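Local coordinates for uncharacterized protein (Bacteroides thetaiotaomicron VPI-5482, PDB 3KNY) that is of unknown function but is a two-domain protein of the BT_3535-like family and probably a lipoprotein, at residues A[42-53]-A[72-83]. Numbering follows the deposited sequence.
Sequences EYELWRTMSSRY and IYDCINNICERI
Met49, a selenomethionine, drops its side chain as a knob into a hole formed by Ile76, Ile79, Cys80 and Ile83, toward the C-terminal end of helix 40-49, where it packs against helix 66-84 on a mixed beta-sheet. The pair exemplifies how helices can be joined by interlocking side chains alone: the axes approach to 9.5 Å at 49°, no hydrogen bond joins the two segments, and apolar van der Waals packing with one CH-pi contact takes its place. The selenium of Met49 lies 3.4 Å from Ile79 CG2, the chain having bent at chi2 (68°) to cross the isoleucine at about a right angle. Beneath this point, Met49 and Tyr53 reach Leu95 of strand 93-97, while Ile79 meets Leu188, joining the pair to the sheet.

Aromatic groups take over toward the start of both segments. Trp46 and Tyr73 meet rim to rim with their planes 70° apart, neither lying over the other's face, and Trp46 CH2 comes to 3.6 Å from Ile76 CG1. On one face of Tyr73, Glu42 lays its extended chain: CG makes a CH-pi contact 3.9 Å from the ring centroid, and the carboxylate stacks nearly parallel to the ring. Glu42 OE1 accepts a hydrogen bond from Thr39 N, which anchors the acid end.

Between the aromatic group and Met49, Leu45 CB packs 3.6 Å from Ile76 CG2, and Cys80 SG sits against Thr48 CG2. Beyond helix 40-49, Arg52 slides past Ile83 in the opposite direction. The Arg52 guanidinium is tethered by Ile88 O, bonded to NE, and by Ser51 O, in the guanidinium plane and 3.0 Å from NH1, and over one face of that flat group stands the methyl CG2 of Ile83, 3.8 Å from Arg52 CZ.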
loop_
_atom_site.group_PDB
_atom_site.type_symbol
_atom_site.label_atom_id
_atom_site.label_comp_id
_atom_site.label_asym_id
_atom_site.label_seq_id
_atom_site.Cartn_x
_atom_site.Cartn_y
_atom_site.Cartn_z
ATOM N N GLU A 42 0.312 -19.948 -6.920
ATOM C CA GLU A 42 0.369 -18.704 -6.171
ATOM C C GLU A 42 1.108 -17.639 -6.964
ATOM O O GLU A 42 0.572 -16.539 -7.205
ATOM C CB GLU A 42 1.064 -18.935 -4.823
ATOM C CG GLU A 42 0.231 -19.759 -3.845
ATOM C CD GLU A 42 1.030 -20.358 -2.706
ATOM O OE1 GLU A 42 2.269 -20.205 -2.654
ATOM O OE2 GLU A 42 0.404 -21.007 -1.851
ATOM N N TYR A 43 2.329 -17.968 -7.384
ATOM C CA TYR A 43 3.155 -17.029 -8.147
ATOM C C TYR A 43 2.384 -16.442 -9.320
ATOM O O TYR A 43 2.504 -15.254 -9.630
ATOM C CB TYR A 43 4.418 -17.721 -8.650
ATOM C CG TYR A 43 5.461 -16.781 -9.214
ATOM C CD1 TYR A 43 6.449 -16.235 -8.385
ATOM C CD2 TYR A 43 5.481 -16.447 -10.572
ATOM C CE1 TYR A 43 7.428 -15.382 -8.885
ATOM C CE2 TYR A 43 6.457 -15.586 -11.080
ATOM C CZ TYR A 43 7.426 -15.064 -10.225
ATOM O OH TYR A 43 8.398 -14.213 -10.696
ATOM N N GLU A 44 1.567 -17.272 -9.949
ATOM C CA GLU A 44 0.799 -16.833 -11.105
ATOM C C GLU A 44 -0.248 -15.789 -10.730
ATOM O O GLU A 44 -0.517 -14.884 -11.510
ATOM C CB GLU A 44 0.129 -18.019 -11.806
ATOM C CG GLU A 44 0.241 -17.947 -13.316
ATOM C CD GLU A 44 1.685 -17.876 -13.764
ATOM O OE1 GLU A 44 2.518 -18.570 -13.146
ATOM O OE2 GLU A 44 1.991 -17.112 -14.705
ATOM N N LEU A 45 -0.841 -15.912 -9.546
ATOM C CA LEU A 45 -1.808 -14.931 -9.100
ATOM C C LEU A 45 -1.072 -13.585 -8.853
ATOM O O LEU A 45 -1.464 -12.522 -9.355
ATOM C CB LEU A 45 -2.552 -15.440 -7.860
ATOM C CG LEU A 45 -3.478 -16.643 -8.080
ATOM C CD1 LEU A 45 -4.079 -17.100 -6.775
ATOM C CD2 LEU A 45 -4.573 -16.345 -9.096
ATOM N N TRP A 46 0.034 -13.645 -8.134
ATOM C CA TRP A 46 0.857 -12.459 -7.975
ATOM C C TRP A 46 1.239 -11.813 -9.313
ATOM O O TRP A 46 1.165 -10.593 -9.453
ATOM C CB TRP A 46 2.090 -12.775 -7.145
ATOM C CG TRP A 46 1.722 -13.085 -5.727
ATOM C CD1 TRP A 46 1.919 -14.258 -5.068
ATOM C CD2 TRP A 46 1.033 -12.225 -4.818
ATOM N NE1 TRP A 46 1.416 -14.177 -3.796
ATOM C CE2 TRP A 46 0.866 -12.941 -3.612
ATOM C CE3 TRP A 46 0.541 -10.916 -4.901
ATOM C CZ2 TRP A 46 0.241 -12.389 -2.487
ATOM C CZ3 TRP A 46 -0.087 -10.369 -3.785
ATOM C CH2 TRP A 46 -0.227 -11.101 -2.593
ATOM N N ARG A 47 1.638 -12.608 -10.301
ATOM C CA ARG A 47 1.910 -12.030 -11.616
ATOM C C ARG A 47 0.697 -11.230 -12.113
ATOM O O ARG A 47 0.863 -10.106 -12.582
ATOM C CB ARG A 47 2.295 -13.088 -12.662
ATOM C CG ARG A 47 2.656 -12.461 -14.036
ATOM C CD ARG A 47 2.540 -13.433 -15.193
ATOM N NE ARG A 47 3.208 -14.680 -14.868
ATOM C CZ ARG A 47 4.527 -14.836 -14.820
ATOM N NH1 ARG A 47 5.347 -13.817 -15.090
ATOM N NH2 ARG A 47 5.031 -16.023 -14.497
ATOM N N THR A 48 -0.503 -11.811 -12.026
ATOM C CA THR A 48 -1.737 -11.113 -12.450
ATOM C C THR A 48 -1.940 -9.812 -11.653
ATOM O O THR A 48 -2.272 -8.751 -12.185
ATOM C CB THR A 48 -2.990 -12.003 -12.241
ATOM O OG1 THR A 48 -2.951 -13.103 -13.149
ATOM C CG2 THR A 48 -4.303 -11.193 -12.443
HETATM N N MSE A 49 -1.716 -9.951 -10.357
HETATM C CA MSE A 49 -1.910 -8.913 -9.376
HETATM C C MSE A 49 -0.921 -7.777 -9.639
HETATM O O MSE A 49 -1.277 -6.607 -9.544
HETATM C CB MSE A 49 -1.689 -9.550 -7.995
HETATM C CG MSE A 49 -2.509 -8.984 -6.912
HETATM SE SE MSE A 49 -4.432 -9.313 -6.980
HETATM C CE MSE A 49 -4.629 -8.055 -5.499
ATOM N N SER A 50 0.306 -8.126 -10.033
ATOM C CA SER A 50 1.353 -7.121 -10.267
ATOM C C SER A 50 1.092 -6.301 -11.528
ATOM O O SER A 50 1.813 -5.346 -11.803
ATOM C CB SER A 50 2.748 -7.767 -10.359
ATOM O OG SER A 50 2.972 -8.319 -11.652
ATOM N N SER A 51 0.080 -6.682 -12.303
ATOM C CA SER A 51 -0.277 -5.920 -13.496
ATOM C C SER A 51 -1.156 -4.724 -13.140
ATOM O O SER A 51 -1.443 -3.901 -14.001
ATOM C CB SER A 51 -1.034 -6.797 -14.474
ATOM O OG SER A 51 -2.359 -7.010 -14.033
ATOM N N ARG A 52 -1.626 -4.666 -11.892
ATOM C CA ARG A 52 -2.513 -3.572 -11.435
ATOM C C ARG A 52 -2.079 -2.910 -10.143
ATOM O O ARG A 52 -2.523 -1.797 -9.866
ATOM C CB ARG A 52 -3.933 -4.089 -11.207
ATOM C CG ARG A 52 -4.581 -4.660 -12.428
ATOM C CD ARG A 52 -4.984 -3.570 -13.383
ATOM N NE ARG A 52 -5.703 -4.164 -14.491
ATOM C CZ ARG A 52 -5.121 -4.746 -15.529
ATOM N NH1 ARG A 52 -3.794 -4.778 -15.623
ATOM N NH2 ARG A 52 -5.878 -5.293 -16.480
ATOM N N TYR A 53 -1.252 -3.593 -9.353
ATOM C CA TYR A 53 -0.847 -3.108 -8.038
ATOM C C TYR A 53 0.666 -3.140 -7.927
ATOM O O TYR A 53 1.321 -4.036 -8.478
ATOM C CB TYR A 53 -1.407 -4.001 -6.925
ATOM C CG TYR A 53 -2.902 -4.043 -6.816
ATOM C CD1 TYR A 53 -3.659 -4.937 -7.577
ATOM C CD2 TYR A 53 -3.572 -3.195 -5.922
ATOM C CE1 TYR A 53 -5.058 -4.974 -7.461
ATOM C CE2 TYR A 53 -4.960 -3.220 -5.802
ATOM C CZ TYR A 53 -5.698 -4.105 -6.565
ATOM O OH TYR A 53 -7.061 -4.113 -6.427
ATOM N N ILE A 72 -5.263 -14.593 2.642
ATOM C CA ILE A 72 -4.492 -13.864 1.648
ATOM C C ILE A 72 -4.810 -14.351 0.233
ATOM O O ILE A 72 -5.071 -13.549 -0.663
ATOM C CB ILE A 72 -2.968 -13.923 1.912
ATOM C CG1 ILE A 72 -2.631 -13.334 3.286
ATOM C CG2 ILE A 72 -2.220 -13.146 0.840
ATOM C CD1 ILE A 72 -1.154 -13.212 3.559
ATOM N N TYR A 73 -4.832 -15.658 0.025
ATOM C CA TYR A 73 -4.993 -16.167 -1.332
ATOM C C TYR A 73 -6.457 -16.141 -1.780
ATOM O O TYR A 73 -6.737 -15.855 -2.939
ATOM C CB TYR A 73 -4.257 -17.524 -1.510
ATOM C CG TYR A 73 -2.715 -17.341 -1.483
ATOM C CD1 TYR A 73 -2.048 -16.686 -2.533
ATOM C CD2 TYR A 73 -1.930 -17.788 -0.396
ATOM C CE1 TYR A 73 -0.658 -16.488 -2.506
ATOM C CE2 TYR A 73 -0.527 -17.595 -0.372
ATOM C CZ TYR A 73 0.091 -16.943 -1.431
ATOM O OH TYR A 73 1.457 -16.760 -1.424
ATOM N N ASP A 74 -7.389 -16.375 -0.860
ATOM C CA ASP A 74 -8.811 -16.216 -1.181
ATOM C C ASP A 74 -9.055 -14.813 -1.718
ATOM O O ASP A 74 -9.795 -14.609 -2.677
ATOM C CB ASP A 74 -9.693 -16.416 0.056
ATOM C CG ASP A 74 -10.025 -17.878 0.322
ATOM O OD1 ASP A 74 -9.604 -18.750 -0.463
ATOM O OD2 ASP A 74 -10.727 -18.150 1.320
ATOM N N CYS A 75 -8.398 -13.853 -1.085
ATOM C CA CYS A 75 -8.524 -12.461 -1.433
ATOM C C CYS A 75 -7.958 -12.143 -2.818
ATOM O O CYS A 75 -8.653 -11.593 -3.679
ATOM C CB CYS A 75 -7.809 -11.653 -0.360
ATOM S SG CYS A 75 -7.805 -9.925 -0.707
ATOM N N ILE A 76 -6.685 -12.481 -2.990
ATOM C CA ILE A 76 -5.931 -12.314 -4.240
ATOM C C ILE A 76 -6.620 -13.032 -5.384
ATOM O O ILE A 76 -6.629 -12.561 -6.512
ATOM C CB ILE A 76 -4.486 -12.885 -4.022
ATOM C CG1 ILE A 76 -3.682 -11.908 -3.174
ATOM C CG2 ILE A 76 -3.737 -13.147 -5.306
ATOM C CD1 ILE A 76 -3.647 -10.488 -3.753
ATOM N N ASN A 77 -7.214 -14.181 -5.086
ATOM C CA ASN A 77 -7.895 -14.964 -6.116
ATOM C C ASN A 77 -9.090 -14.200 -6.651
ATOM O O ASN A 77 -9.288 -14.073 -7.864
ATOM C CB ASN A 77 -8.361 -16.327 -5.587
ATOM C CG ASN A 77 -8.785 -17.257 -6.708
ATOM O OD1 ASN A 77 -7.948 -17.704 -7.486
ATOM N ND2 ASN A 77 -10.082 -17.528 -6.819
ATOM N N ASN A 78 -9.876 -13.692 -5.717
ATOM C CA ASN A 78 -11.048 -12.901 -6.020
ATOM C C ASN A 78 -10.673 -11.660 -6.835
ATOM O O ASN A 78 -11.305 -11.366 -7.850
ATOM C CB ASN A 78 -11.735 -12.558 -4.690
ATOM C CG ASN A 78 -12.620 -11.356 -4.770
ATOM O OD1 ASN A 78 -13.690 -11.417 -5.386
ATOM N ND2 ASN A 78 -12.191 -10.239 -4.128
ATOM N N ILE A 79 -9.629 -10.950 -6.414
ATOM C CA ILE A 79 -9.194 -9.748 -7.136
ATOM C C ILE A 79 -8.737 -10.100 -8.566
ATOM O O ILE A 79 -9.099 -9.415 -9.524
ATOM C CB ILE A 79 -8.071 -8.964 -6.357
ATOM C CG1 ILE A 79 -8.637 -8.408 -5.043
ATOM C CG2 ILE A 79 -7.512 -7.828 -7.209
ATOM C CD1 ILE A 79 -7.603 -8.056 -3.988
ATOM N N CYS A 80 -7.962 -11.178 -8.700
ATOM C CA CYS A 80 -7.484 -11.636 -10.008
ATOM C C CYS A 80 -8.636 -11.952 -10.945
ATOM O O CYS A 80 -8.589 -11.657 -12.140
ATOM C CB CYS A 80 -6.636 -12.886 -9.845
ATOM S SG CYS A 80 -4.967 -12.594 -9.246
ATOM N N GLU A 81 -9.671 -12.568 -10.399
ATOM C CA GLU A 81 -10.859 -12.834 -11.177
ATOM C C GLU A 81 -11.442 -11.558 -11.764
ATOM O O GLU A 81 -11.890 -11.551 -12.912
ATOM C CB GLU A 81 -11.906 -13.552 -10.331
ATOM C CG GLU A 81 -13.216 -13.821 -11.082
ATOM C CD GLU A 81 -13.860 -15.131 -10.692
ATOM O OE1 GLU A 81 -13.339 -15.804 -9.769
ATOM O OE2 GLU A 81 -14.879 -15.498 -11.329
ATOM N N ARG A 82 -11.429 -10.482 -10.985
ATOM C CA ARG A 82 -11.935 -9.202 -11.469
ATOM C C ARG A 82 -11.000 -8.563 -12.470
ATOM O O ARG A 82 -11.457 -7.916 -13.408
ATOM C CB ARG A 82 -12.182 -8.264 -10.305
ATOM C CG ARG A 82 -13.256 -8.803 -9.416
ATOM C CD ARG A 82 -13.082 -8.413 -7.981
ATOM N NE ARG A 82 -14.236 -8.911 -7.252
ATOM C CZ ARG A 82 -15.427 -8.320 -7.248
ATOM N NH1 ARG A 82 -15.632 -7.185 -7.907
ATOM N NH2 ARG A 82 -16.421 -8.862 -6.570
ATOM N N ILE A 83 -9.696 -8.745 -12.271
ATOM C CA ILE A 83 -8.707 -8.256 -13.231
ATOM C C ILE A 83 -8.949 -9.013 -14.516
ATOM O O ILE A 83 -9.090 -8.399 -15.555
ATOM C CB ILE A 83 -7.236 -8.434 -12.755
ATOM C CG1 ILE A 83 -6.994 -7.614 -11.476
ATOM C CG2 ILE A 83 -6.274 -7.998 -13.845
ATOM C CD1 ILE A 83 -5.578 -7.708 -10.881
#